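Long-range contacts in penicillin-binding protein 2B (Streptococcus pneumoniae, PDB 2WAE), which probably cross-links the stem peptides of adjacent glycan strands as a transpeptidase of the elongasome, building peripheral cell-wall peptidoglycan, and binds penicillin: residues Gln411-Gln416 against Gln458-Asn463; Lys389-Ser394 against Gly483-Gly488; Gly305-Leu310 against Gly557-Leu562; Ile546-Tyr551 against Ile563-Thr568. One frame throughout, in Å; residues are numbered along the deposited sequence.

Contact 2 is the buried one: all its touching residues lie inside the transpeptidase domain, where two helices meet, A390 about 10 Å from the probable active-site serine between side chains. Contact 1, its centre about 24 Å from that of contact 2, belongs to the same domain but joins two loops at its periphery and is partly buried. Contacts 3 and 4, about 10 Å between centres, both use strand 559-565; contact 4 pairs it with 547-553, whereas in contact 3 its first half, before a corner in the chain, crosses strand 307-310 steeply. Backbone hydrogen bonds dominate contact 4, a different tyrosine hydroxyl bonds in each of contacts 1 and 2, accepting in one and donating in the other, and contact 3 rests on aliphatic touches near the surface.

Contact 1 of 4, residues Gln411-Gln416 against Gln458-Asn463; sequences QPIVFQ and QTYQPN. Unlike the reference sequence in segment 411-416: P412 (reference Ser).
Two hydrogen bonds tie loop 411-416 to loop 458-463, both at V414. Its backbone N gives a nearly straight bond to the phenol oxygen, V414 N to Y460 OH being 2.9 Å at 169°, and its carbonyl receives the amide of N463, with N463 N to V414 O also 2.9 Å. A tyrosine suits the place because it spans the gap between the loops and still ends in a polar atom. Its CG lies opposite the backbone N (chi1 174°), which sends the ring across to the other loop.

Other contacts surround the ring. The apolar ones come from I413: CD1 makes a CH-pi contact over one face, 4.1 Å from the Y460 ring centroid, while I413 CG2 comes within 3.7 Å of Y460 CE1. On the opposite face lies the backbone N of P462, offset toward the rim. The Q411 amide stands at the ring's edge, its plane turned 81° from that of the ring, with Q411 CD 3.6 Å from Y460 CE2.

Two transpeptidase-domain loops, following strand 408-410 and helix 445-455, are thus joined away from the active site through a buried ring among aliphatic and amide groups, whose oxygen accepts a backbone amide.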
loop_
_atom_site.group_PDB
_atom_site.type_symbol
_atom_site.label_atom_id
_atom_site.label_comp_id
_atom_site.label_asym_id
_atom_site.label_seq_id
_atom_site.Cartn_x
_atom_site.Cartn_y
_atom_site.Cartn_z
ATOM N N GLN A 411 9.014 22.539 35.089
ATOM C CA GLN A 411 8.444 22.319 36.409
ATOM C C GLN A 411 7.406 21.227 36.248
ATOM O O GLN A 411 6.968 20.959 35.137
ATOM C CB GLN A 411 7.792 23.606 36.927
ATOM C CG GLN A 411 6.727 24.214 36.005
ATOM C CD GLN A 411 6.314 25.625 36.421
ATOM O OE1 GLN A 411 6.025 25.889 37.593
ATOM N NE2 GLN A 411 6.292 26.542 35.459
ATOM N N PRO A 412 7.014 20.578 37.353
ATOM C CA PRO A 412 5.905 19.648 37.201
ATOM C C PRO A 412 4.657 20.445 36.803
ATOM O O PRO A 412 4.451 21.555 37.290
ATOM C CB PRO A 412 5.756 19.055 38.610
ATOM C CG PRO A 412 7.042 19.399 39.329
ATOM C CD PRO A 412 7.462 20.700 38.753
ATOM N N ILE A 413 3.839 19.893 35.920
ATOM C CA ILE A 413 2.614 20.568 35.514
ATOM C C ILE A 413 1.394 20.071 36.309
ATOM O O ILE A 413 1.005 18.912 36.193
ATOM C CB ILE A 413 2.377 20.428 33.997
ATOM C CG1 ILE A 413 3.626 20.870 33.234
ATOM C CG2 ILE A 413 1.197 21.266 33.578
ATOM C CD1 ILE A 413 3.939 22.347 33.400
ATOM N N VAL A 414 0.806 20.950 37.117
ATOM C CA VAL A 414 -0.283 20.582 38.015
ATOM C C VAL A 414 -1.586 21.309 37.665
ATOM O O VAL A 414 -1.729 22.493 37.961
ATOM C CB VAL A 414 0.076 20.938 39.490
ATOM C CG1 VAL A 414 -1.046 20.556 40.440
ATOM C CG2 VAL A 414 1.381 20.280 39.908
ATOM N N PHE A 415 -2.530 20.601 37.052
ATOM C CA PHE A 415 -3.877 21.114 36.781
ATOM C C PHE A 415 -4.794 20.642 37.903
ATOM O O PHE A 415 -4.587 19.577 38.474
ATOM C CB PHE A 415 -4.431 20.555 35.467
ATOM C CG PHE A 415 -3.615 20.915 34.259
ATOM C CD1 PHE A 415 -3.436 22.244 33.901
ATOM C CD2 PHE A 415 -3.032 19.939 33.483
ATOM C CE1 PHE A 415 -2.698 22.602 32.801
ATOM C CE2 PHE A 415 -2.275 20.293 32.367
ATOM C CZ PHE A 415 -2.100 21.625 32.035
ATOM N N GLN A 416 -5.822 21.416 38.211
ATOM C CA GLN A 416 -6.774 21.021 39.229
ATOM C C GLN A 416 -7.577 19.775 38.851
ATOM O O GLN A 416 -8.043 19.642 37.725
ATOM C CB GLN A 416 -7.711 22.177 39.510
ATOM C CG GLN A 416 -8.508 21.942 40.744
ATOM C CD GLN A 416 -7.700 22.144 42.004
ATOM O OE1 GLN A 416 -6.767 22.949 42.038
ATOM N NE2 GLN A 416 -8.070 21.423 43.057
ATOM N N GLN A 458 -4.173 30.115 27.263
ATOM C CA GLN A 458 -3.919 30.232 28.695
ATOM C C GLN A 458 -2.438 30.199 29.033
ATOM O O GLN A 458 -1.638 29.580 28.337
ATOM C CB GLN A 458 -4.681 29.144 29.446
ATOM C CG GLN A 458 -6.159 29.198 29.125
ATOM C CD GLN A 458 -6.982 28.297 30.001
ATOM O OE1 GLN A 458 -6.985 28.434 31.225
ATOM N NE2 GLN A 458 -7.694 27.362 29.378
ATOM N N THR A 459 -2.076 30.906 30.092
ATOM C CA THR A 459 -0.733 30.833 30.640
ATOM C C THR A 459 -0.801 29.890 31.836
ATOM O O THR A 459 -1.699 30.001 32.663
ATOM C CB THR A 459 -0.276 32.222 31.161
ATOM O OG1 THR A 459 -0.612 33.229 30.200
ATOM C CG2 THR A 459 1.230 32.243 31.424
ATOM N N TYR A 460 0.150 28.974 31.944
ATOM C CA TYR A 460 0.192 28.058 33.071
ATOM C C TYR A 460 0.466 28.756 34.405
ATOM O O TYR A 460 1.380 29.570 34.525
ATOM C CB TYR A 460 1.266 27.002 32.840
ATOM C CG TYR A 460 1.464 26.104 34.039
ATOM C CD1 TYR A 460 0.480 25.193 34.411
ATOM C CD2 TYR A 460 2.613 26.175 34.814
ATOM C CE1 TYR A 460 0.638 24.375 35.515
ATOM C CE2 TYR A 460 2.775 25.361 35.934
ATOM C CZ TYR A 460 1.789 24.450 36.268
ATOM O OH TYR A 460 1.933 23.616 37.362
ATOM N N GLN A 461 -0.343 28.441 35.409
ATOM C CA GLN A 461 -0.024 28.797 36.786
ATOM C C GLN A 461 -0.332 27.534 37.565
ATOM O O GLN A 461 -1.304 26.844 37.274
ATOM C CB GLN A 461 -0.887 29.955 37.312
ATOM C CG GLN A 461 -0.837 31.246 36.490
ATOM C CD GLN A 461 0.434 32.068 36.710
ATOM O OE1 GLN A 461 1.124 31.921 37.723
ATOM N NE2 GLN A 461 0.740 32.949 35.758
ATOM N N PRO A 462 0.495 27.218 38.563
ATOM C CA PRO A 462 0.288 25.922 39.189
ATOM C C PRO A 462 -1.069 25.888 39.886
ATOM O O PRO A 462 -1.487 26.897 40.453
ATOM C CB PRO A 462 1.442 25.834 40.195
ATOM C CG PRO A 462 2.416 26.894 39.797
ATOM C CD PRO A 462 1.603 27.971 39.171
ATOM N N ASN A 463 -1.744 24.741 39.825
ATOM C CA ASN A 463 -3.039 24.523 40.473
ATOM C C ASN A 463 -4.220 25.220 39.787
ATOM O O ASN A 463 -5.296 25.384 40.358
ATOM C CB ASN A 463 -2.984 24.931 41.949
ATOM C CG ASN A 463 -1.759 24.393 42.665
ATOM O OD1 ASN A 463 -1.288 23.289 42.387
ATOM N ND2 ASN A 463 -1.249 25.174 43.604
#

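Contact 2 of 4, residues Lys389-Ser394 against Gly483-Gly488; sequences KAATIS and GEYGLG
The backbones of helix 389-398 and the end of helix 471-485 approach most closely at A391 and Y485, whose CA atoms are 7.4 Å apart, a spacing that the small side chain of A391 suits. A391 CB meets the Y485 ring obliquely, 3.8 Å from Y485 CD2, and also lies 4.1 Å from L487 CD1; a side chain no larger than a methyl lets both residues approach the helix together. One helical turn on, S394 takes the end of the tyrosine: Y485 OH donates to S394 OG at 2.7 Å, and the serine oxygen lies near the plane of the ring. S394 OG in turn donates to A390 O, also at 2.7 Å. With chi1 at -59° the hydroxyl folds back beside its own backbone N, close to the carbonyl one turn earlier. A390 O thus accepts from S394 N and S394 OG, which arrive from opposite faces of its plane. This relay fixes both hydroxyls of a buried pair. Y485 also meets Y531 edge-to-face, while L584 touches both S394 and Y485.

G486, at positive phi, is the C-prime residue of a Schellman motif that ends helix 471-485, and the chain then turns to bring L487 back to A391. The other helix carries K389, bonded through NZ to the probable acylated serine S386 and to N445, an arrangement consistent with the SxxK motif of penicillin-binding transpeptidases.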
loop_
_atom_site.group_PDB
_atom_site.type_symbol
_atom_site.label_atom_id
_atom_site.label_comp_id
_atom_site.label_asym_id
_atom_site.label_seq_id
_atom_site.Cartn_x
_atom_site.Cartn_y
_atom_site.Cartn_z
ATOM N N LYS A 389 7.636 15.762 19.728
ATOM C CA LYS A 389 7.871 17.060 20.366
ATOM C C LYS A 389 8.218 18.233 19.424
ATOM O O LYS A 389 7.832 19.366 19.702
ATOM C CB LYS A 389 8.917 16.933 21.470
ATOM C CG LYS A 389 8.322 16.874 22.860
ATOM C CD LYS A 389 8.410 15.520 23.504
ATOM C CE LYS A 389 8.006 15.641 24.959
ATOM N NZ LYS A 389 8.271 14.439 25.810
ATOM N N ALA A 390 8.932 17.971 18.326
ATOM C CA ALA A 390 9.225 18.985 17.310
ATOM C C ALA A 390 7.984 19.607 16.674
ATOM O O ALA A 390 7.949 20.806 16.392
ATOM C CB ALA A 390 10.102 18.405 16.222
ATOM N N ALA A 391 6.974 18.786 16.417
ATOM C CA ALA A 391 5.743 19.265 15.807
ATOM C C ALA A 391 4.918 20.118 16.766
ATOM O O ALA A 391 4.152 20.966 16.325
ATOM C CB ALA A 391 4.897 18.088 15.289
ATOM N N THR A 392 5.032 19.867 18.065
ATOM C CA THR A 392 4.264 20.600 19.073
ATOM C C THR A 392 4.880 21.976 19.300
ATOM O O THR A 392 4.169 22.969 19.354
ATOM C CB THR A 392 4.213 19.879 20.452
ATOM O OG1 THR A 392 3.706 18.551 20.305
ATOM C CG2 THR A 392 3.294 20.626 21.417
ATOM N N ILE A 393 6.199 22.027 19.460
ATOM C CA ILE A 393 6.937 23.277 19.467
ATOM C C ILE A 393 6.668 24.069 18.185
ATOM O O ILE A 393 6.477 25.285 18.254
ATOM C CB ILE A 393 8.452 23.019 19.677
ATOM C CG1 ILE A 393 8.676 22.414 21.069
ATOM C CG2 ILE A 393 9.259 24.308 19.564
ATOM C CD1 ILE A 393 10.090 21.918 21.320
ATOM N N SER A 394 6.614 23.408 17.028
ATOM C CA SER A 394 6.314 24.123 15.775
ATOM C C SER A 394 4.938 24.794 15.831
ATOM O O SER A 394 4.751 25.908 15.344
ATOM C CB SER A 394 6.411 23.204 14.544
ATOM O OG SER A 394 7.701 22.618 14.380
ATOM N N GLY A 483 -0.414 17.790 10.956
ATOM C CA GLY A 483 -0.781 17.351 9.619
ATOM C C GLY A 483 0.179 17.868 8.568
ATOM O O GLY A 483 0.333 17.250 7.518
ATOM N N GLU A 484 0.811 19.005 8.848
ATOM C CA GLU A 484 1.758 19.607 7.915
ATOM C C GLU A 484 3.007 18.757 7.799
ATOM O O GLU A 484 3.739 18.869 6.825
ATOM C CB GLU A 484 2.184 20.990 8.404
ATOM C CG GLU A 484 1.116 22.053 8.314
ATOM C CD GLU A 484 1.640 23.397 8.782
ATOM O OE1 GLU A 484 1.256 23.812 9.897
ATOM O OE2 GLU A 484 2.448 24.019 8.047
ATOM N N TYR A 485 3.255 17.941 8.818
ATOM C CA TYR A 485 4.430 17.073 8.884
ATOM C C TYR A 485 4.076 15.655 8.436
ATOM O O TYR A 485 4.962 14.823 8.251
ATOM C CB TYR A 485 4.980 17.004 10.311
ATOM C CG TYR A 485 5.849 18.158 10.743
ATOM C CD1 TYR A 485 7.170 18.287 10.308
ATOM C CD2 TYR A 485 5.360 19.116 11.617
ATOM C CE1 TYR A 485 7.965 19.363 10.728
ATOM C CE2 TYR A 485 6.136 20.176 12.048
ATOM C CZ TYR A 485 7.426 20.303 11.595
ATOM O OH TYR A 485 8.159 21.381 12.037
ATOM N N GLY A 486 2.785 15.374 8.279
ATOM C CA GLY A 486 2.354 14.052 7.833
ATOM C C GLY A 486 1.699 13.215 8.920
ATOM O O GLY A 486 1.135 12.145 8.641
ATOM N N LEU A 487 1.763 13.721 10.151
ATOM C CA LEU A 487 1.217 13.059 11.331
ATOM C C LEU A 487 -0.292 13.227 11.441
ATOM O O LEU A 487 -0.779 14.247 11.938
ATOM C CB LEU A 487 1.898 13.637 12.572
ATOM C CG LEU A 487 3.425 13.526 12.563
ATOM C CD1 LEU A 487 4.048 14.453 13.567
ATOM C CD2 LEU A 487 3.886 12.093 12.800
ATOM N N GLY A 488 -1.034 12.233 10.954
ATOM C CA GLY A 488 -2.490 12.248 11.025
ATOM C C GLY A 488 -3.120 12.650 9.707
ATOM O O GLY A 488 -4.351 12.669 9.559
#

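Contact 3 of 4, residues Gly305-Leu310 against Gly557-Leu562; sequences GKNIKL and GGLGEL. Unlike the reference sequence in segment 305-310: K306 (reference Asn). Unlike the reference sequence in segment 557-562: E561 (reference Asp).
L559 meets strand 307-310 with both of its methyl branches: L559 CD1 lies 3.9 Å from N307 CB, and L559 CD2 lies 3.8 Å from K309 CD. The two residues it touches are two positions apart on the strand and both direct their CB toward 557-562, so a branched leucine can reach them together. Of the lysine, it is the aliphatic stem that takes part; K309 and L559 cross at about a right angle. A chi1 of -155° carries L559 CG round to the side away from its backbone N, and the end of the side chain thereby comes nearer the strand than its CB direction suggests. No hydrogen bond links the two segments.

Further out, the side chains of Y551 and Y64 also touch the leucine; Y551 meets K309 as well, and Y64 meets N307. G557 O accepts a hydrogen bond from K304 NZ.

Strands 307-310 and 559-562 run at 81° to one another, their axes 8.1 Å apart at closest approach. The chain turns a corner at I563, and only beyond it does this strand pair with 547-553; 559-562 therefore crosses 307-310 rather than lying alongside it. Strand 307-310 itself sits in a mixed sheet between 547-553 and 63-64, the latter at one edge and parallel to it.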
loop_
_atom_site.group_PDB
_atom_site.type_symbol
_atom_site.label_atom_id
_atom_site.label_comp_id
_atom_site.label_asym_id
_atom_site.label_seq_id
_atom_site.Cartn_x
_atom_site.Cartn_y
_atom_site.Cartn_z
ATOM N N GLY A 305 3.284 -5.016 -21.463
ATOM C CA GLY A 305 3.185 -3.831 -20.614
ATOM C C GLY A 305 4.533 -3.201 -20.308
ATOM O O GLY A 305 5.566 -3.872 -20.346
ATOM N N LYS A 306 4.534 -1.903 -20.020
ATOM C CA LYS A 306 5.752 -1.231 -19.567
ATOM C C LYS A 306 6.143 -1.622 -18.144
ATOM O O LYS A 306 5.281 -1.947 -17.323
ATOM C CB LYS A 306 5.591 0.283 -19.659
ATOM C CG LYS A 306 5.203 0.753 -21.042
ATOM C CD LYS A 306 6.237 0.351 -22.085
ATOM C CE LYS A 306 5.711 0.612 -23.489
ATOM N NZ LYS A 306 6.805 0.801 -24.481
ATOM N N ASN A 307 7.443 -1.581 -17.857
ATOM C CA ASN A 307 7.973 -2.010 -16.564
ATOM C C ASN A 307 8.106 -0.873 -15.550
ATOM O O ASN A 307 8.190 0.292 -15.940
ATOM C CB ASN A 307 9.349 -2.650 -16.753
ATOM C CG ASN A 307 9.359 -3.720 -17.825
ATOM O OD1 ASN A 307 10.066 -3.590 -18.825
ATOM N ND2 ASN A 307 8.597 -4.794 -17.617
ATOM N N ILE A 308 8.121 -1.215 -14.261
ATOM C CA ILE A 308 8.428 -0.267 -13.186
ATOM C C ILE A 308 9.614 -0.732 -12.350
ATOM O O ILE A 308 9.709 -1.906 -11.993
ATOM C CB ILE A 308 7.255 -0.063 -12.203
ATOM C CG1 ILE A 308 6.797 -1.389 -11.607
ATOM C CG2 ILE A 308 6.098 0.683 -12.854
ATOM C CD1 ILE A 308 5.715 -1.228 -10.587
ATOM N N LYS A 309 10.524 0.186 -12.046
ATOM C CA LYS A 309 11.647 -0.106 -11.159
ATOM C C LYS A 309 11.420 0.555 -9.816
ATOM O O LYS A 309 11.005 1.707 -9.762
ATOM C CB LYS A 309 12.962 0.407 -11.732
ATOM C CG LYS A 309 14.158 -0.326 -11.153
ATOM C CD LYS A 309 15.415 -0.141 -11.992
ATOM C CE LYS A 309 16.232 1.036 -11.492
ATOM N NZ LYS A 309 17.562 1.024 -12.149
ATOM N N LEU A 310 11.674 -0.161 -8.729
ATOM C CA LEU A 310 11.472 0.424 -7.402
ATOM C C LEU A 310 12.644 1.266 -6.880
ATOM O O LEU A 310 13.758 1.240 -7.401
ATOM C CB LEU A 310 11.097 -0.663 -6.393
ATOM C CG LEU A 310 9.991 -1.635 -6.804
ATOM C CD1 LEU A 310 9.551 -2.471 -5.607
ATOM C CD2 LEU A 310 8.823 -0.880 -7.396
ATOM N N GLY A 557 11.670 -9.351 -23.469
ATOM C CA GLY A 557 10.789 -9.127 -22.328
ATOM C C GLY A 557 11.465 -8.884 -20.993
ATOM O O GLY A 557 11.136 -9.534 -20.003
ATOM N N GLY A 558 12.409 -7.950 -20.949
ATOM C CA GLY A 558 13.098 -7.655 -19.696
ATOM C C GLY A 558 13.468 -6.193 -19.587
ATOM O O GLY A 558 13.402 -5.465 -20.574
ATOM N N LEU A 559 13.869 -5.765 -18.393
ATOM C CA LEU A 559 14.148 -4.356 -18.117
ATOM C C LEU A 559 14.956 -3.657 -19.214
ATOM O O LEU A 559 16.157 -3.893 -19.368
ATOM C CB LEU A 559 14.804 -4.196 -16.739
ATOM C CG LEU A 559 14.629 -2.848 -16.031
ATOM C CD1 LEU A 559 13.162 -2.514 -15.797
ATOM C CD2 LEU A 559 15.408 -2.788 -14.723
ATOM N N GLY A 560 14.279 -2.806 -19.982
ATOM C CA GLY A 560 14.901 -2.029 -21.055
ATOM C C GLY A 560 15.280 -0.656 -20.538
ATOM O O GLY A 560 15.798 -0.539 -19.426
ATOM N N GLU A 561 15.013 0.393 -21.315
ATOM C CA GLU A 561 15.441 1.738 -20.921
ATOM C C GLU A 561 14.350 2.661 -20.401
ATOM O O GLU A 561 13.158 2.348 -20.472
ATOM C CB GLU A 561 16.223 2.433 -22.031
ATOM C CG GLU A 561 15.401 2.757 -23.257
ATOM C CD GLU A 561 16.276 2.871 -24.489
ATOM O OE1 GLU A 561 17.508 3.004 -24.314
ATOM O OE2 GLU A 561 15.739 2.825 -25.620
ATOM N N LEU A 562 14.785 3.810 -19.892
ATOM C CA LEU A 562 13.909 4.704 -19.157
ATOM C C LEU A 562 12.872 5.389 -20.038
ATOM O O LEU A 562 13.203 5.947 -21.081
ATOM C CB LEU A 562 14.741 5.736 -18.402
ATOM C CG LEU A 562 13.944 6.653 -17.479
ATOM C CD1 LEU A 562 13.229 5.837 -16.400
ATOM C CD2 LEU A 562 14.861 7.711 -16.880
#

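Contact 4 of 4, residues Ile546-Tyr551 against Ile563-Thr568; sequences IVEGIY and IQAIDT. Unlike the reference sequence in segment 563-568: A565 (reference Gln), I566 (reference Leu), D567 (reference Gln), T568 (reference Pro).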
loop_
_atom_site.group_PDB
_atom_site.type_symbol
_atom_site.label_atom_id
_atom_site.label_comp_id
_atom_site.label_asym_id
_atom_site.label_seq_id
_atom_site.Cartn_x
_atom_site.Cartn_y
_atom_site.Cartn_z
ATOM N N ILE A 546 7.511 4.647 -3.935
ATOM C CA ILE A 546 8.232 3.388 -3.969
ATOM C C ILE A 546 8.745 3.034 -5.363
ATOM O O ILE A 546 9.651 2.218 -5.508
ATOM C CB ILE A 546 7.365 2.247 -3.437
ATOM C CG1 ILE A 546 6.927 2.548 -2.000
ATOM C CG2 ILE A 546 8.101 0.914 -3.545
ATOM C CD1 ILE A 546 5.567 1.967 -1.681
ATOM N N VAL A 547 8.167 3.645 -6.388
ATOM C CA VAL A 547 8.612 3.424 -7.762
ATOM C C VAL A 547 9.541 4.547 -8.179
ATOM O O VAL A 547 9.295 5.701 -7.841
ATOM C CB VAL A 547 7.421 3.381 -8.726
ATOM C CG1 VAL A 547 7.892 3.465 -10.164
ATOM C CG2 VAL A 547 6.612 2.124 -8.483
ATOM N N GLU A 548 10.604 4.207 -8.900
ATOM C CA GLU A 548 11.639 5.174 -9.277
ATOM C C GLU A 548 11.377 5.724 -10.671
ATOM O O GLU A 548 11.290 6.938 -10.860
ATOM C CB GLU A 548 13.041 4.547 -9.194
ATOM C CG GLU A 548 14.205 5.495 -9.470
ATOM C CD GLU A 548 14.536 5.616 -10.958
ATOM O OE1 GLU A 548 14.745 6.752 -11.446
ATOM O OE2 GLU A 548 14.587 4.578 -11.655
ATOM N N GLY A 549 11.252 4.824 -11.640
ATOM C CA GLY A 549 10.891 5.213 -12.993
ATOM C C GLY A 549 10.076 4.148 -13.698
ATOM O O GLY A 549 9.975 3.017 -13.222
ATOM N N ILE A 550 9.496 4.516 -14.835
ATOM C CA ILE A 550 8.799 3.569 -15.689
ATOM C C ILE A 550 9.740 3.214 -16.838
ATOM O O ILE A 550 10.368 4.102 -17.410
ATOM C CB ILE A 550 7.464 4.167 -16.182
ATOM C CG1 ILE A 550 6.442 4.198 -15.044
ATOM C CG2 ILE A 550 6.879 3.368 -17.323
ATOM C CD1 ILE A 550 6.336 5.524 -14.372
ATOM N N TYR A 551 9.849 1.921 -17.146
ATOM C CA TYR A 551 10.846 1.396 -18.081
ATOM C C TYR A 551 10.224 0.617 -19.235
ATOM O O TYR A 551 9.145 0.045 -19.082
ATOM C CB TYR A 551 11.858 0.507 -17.345
ATOM C CG TYR A 551 12.797 1.323 -16.495
ATOM C CD1 TYR A 551 12.407 1.765 -15.234
ATOM C CD2 TYR A 551 14.055 1.690 -16.961
ATOM C CE1 TYR A 551 13.243 2.546 -14.456
ATOM C CE2 TYR A 551 14.907 2.465 -16.185
ATOM C CZ TYR A 551 14.493 2.889 -14.935
ATOM O OH TYR A 551 15.314 3.657 -14.145
ATOM N N ILE A 563 11.615 5.327 -19.610
ATOM C CA ILE A 563 10.528 6.069 -20.244
ATOM C C ILE A 563 10.259 7.359 -19.455
ATOM O O ILE A 563 10.410 8.461 -19.979
ATOM C CB ILE A 563 9.235 5.217 -20.330
ATOM C CG1 ILE A 563 9.497 3.866 -21.011
ATOM C CG2 ILE A 563 8.116 5.975 -21.033
ATOM C CD1 ILE A 563 10.101 3.979 -22.394
ATOM N N GLN A 564 9.878 7.228 -18.189
ATOM C CA GLN A 564 9.551 8.394 -17.382
ATOM C C GLN A 564 9.986 8.183 -15.935
ATOM O O GLN A 564 9.424 7.350 -15.228
ATOM C CB GLN A 564 8.047 8.679 -17.452
ATOM C CG GLN A 564 7.599 9.949 -16.730
ATOM C CD GLN A 564 6.084 10.046 -16.584
ATOM O OE1 GLN A 564 5.370 10.317 -17.556
ATOM N NE2 GLN A 564 5.588 9.832 -15.362
ATOM N N ALA A 565 10.996 8.931 -15.503
ATOM C CA ALA A 565 11.402 8.899 -14.106
ATOM C C ALA A 565 10.368 9.631 -13.272
ATOM O O ALA A 565 10.065 10.796 -13.526
ATOM C CB ALA A 565 12.761 9.548 -13.922
ATOM N N ILE A 566 9.834 8.927 -12.280
ATOM C CA ILE A 566 8.926 9.500 -11.296
ATOM C C ILE A 566 9.613 10.596 -10.479
ATOM O O ILE A 566 10.554 10.343 -9.731
ATOM C CB ILE A 566 8.329 8.387 -10.403
ATOM C CG1 ILE A 566 7.316 7.595 -11.235
ATOM C CG2 ILE A 566 7.673 8.969 -9.150
ATOM C CD1 ILE A 566 6.718 6.398 -10.549
ATOM N N ASP A 567 9.132 11.822 -10.637
ATOM C CA ASP A 567 9.828 12.980 -10.105
ATOM C C ASP A 567 9.271 13.405 -8.755
ATOM O O ASP A 567 8.162 13.015 -8.381
ATOM C CB ASP A 567 9.809 14.116 -11.131
ATOM C CG ASP A 567 10.697 13.818 -12.343
ATOM O OD1 ASP A 567 11.735 13.128 -12.184
ATOM O OD2 ASP A 567 10.360 14.264 -13.462
ATOM N N THR A 568 10.052 14.182 -8.012
ATOM C CA THR A 568 9.686 14.540 -6.653
ATOM C C THR A 568 8.394 15.348 -6.645
ATOM O O THR A 568 8.113 16.085 -7.585
ATOM C CB THR A 568 10.805 15.341 -6.000
ATOM O OG1 THR A 568 12.003 14.558 -6.020
ATOM C CG2 THR A 568 10.441 15.697 -4.559
#
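I550 and I566 cross obliquely on the hairpin, with I550 CD1 3.9 Å from I566 CG1. I550 CG1 lies beside its backbone N and opposite the carbonyl carbon (chi1 -73°), a setting from which CD1 extends to I566. I550 CD1 also comes within 3.7 Å of Q564 O. I563 directs its CB toward the partner strand, where I563 CB lies 3.3 Å from I550 O, and its CG1 rests against the backbone of Y551. A beta-branched residue suits position 550, whose backbone is extended.

Strands 547-553 and 559-565 form an antiparallel beta hairpin, and here it contains a classic beta bulge: I563 and Q564 both face I550. I550 O consequently accepts two amides, I563 N at 2.8 Å in the carbonyl plane and Q564 N at 3.3 Å, tilted from it. The amide of I550 returns a bond of 2.9 Å to Q564 O, arriving above that carbonyl's plane.

At the non-hydrogen-bonded pair G549 and A565 the chains draw in to 3.9 Å between CA atoms, a spacing suited to two such small residues. Beyond it I566 N donates to the carbonyl oxygen of E548. Within strand 547-553, Y551 OH donates to E548 OE2 at 2.8 Å, E548 OE2 accepting on its syn lone pair, and both side chains touch K309 of the neighbouring strand.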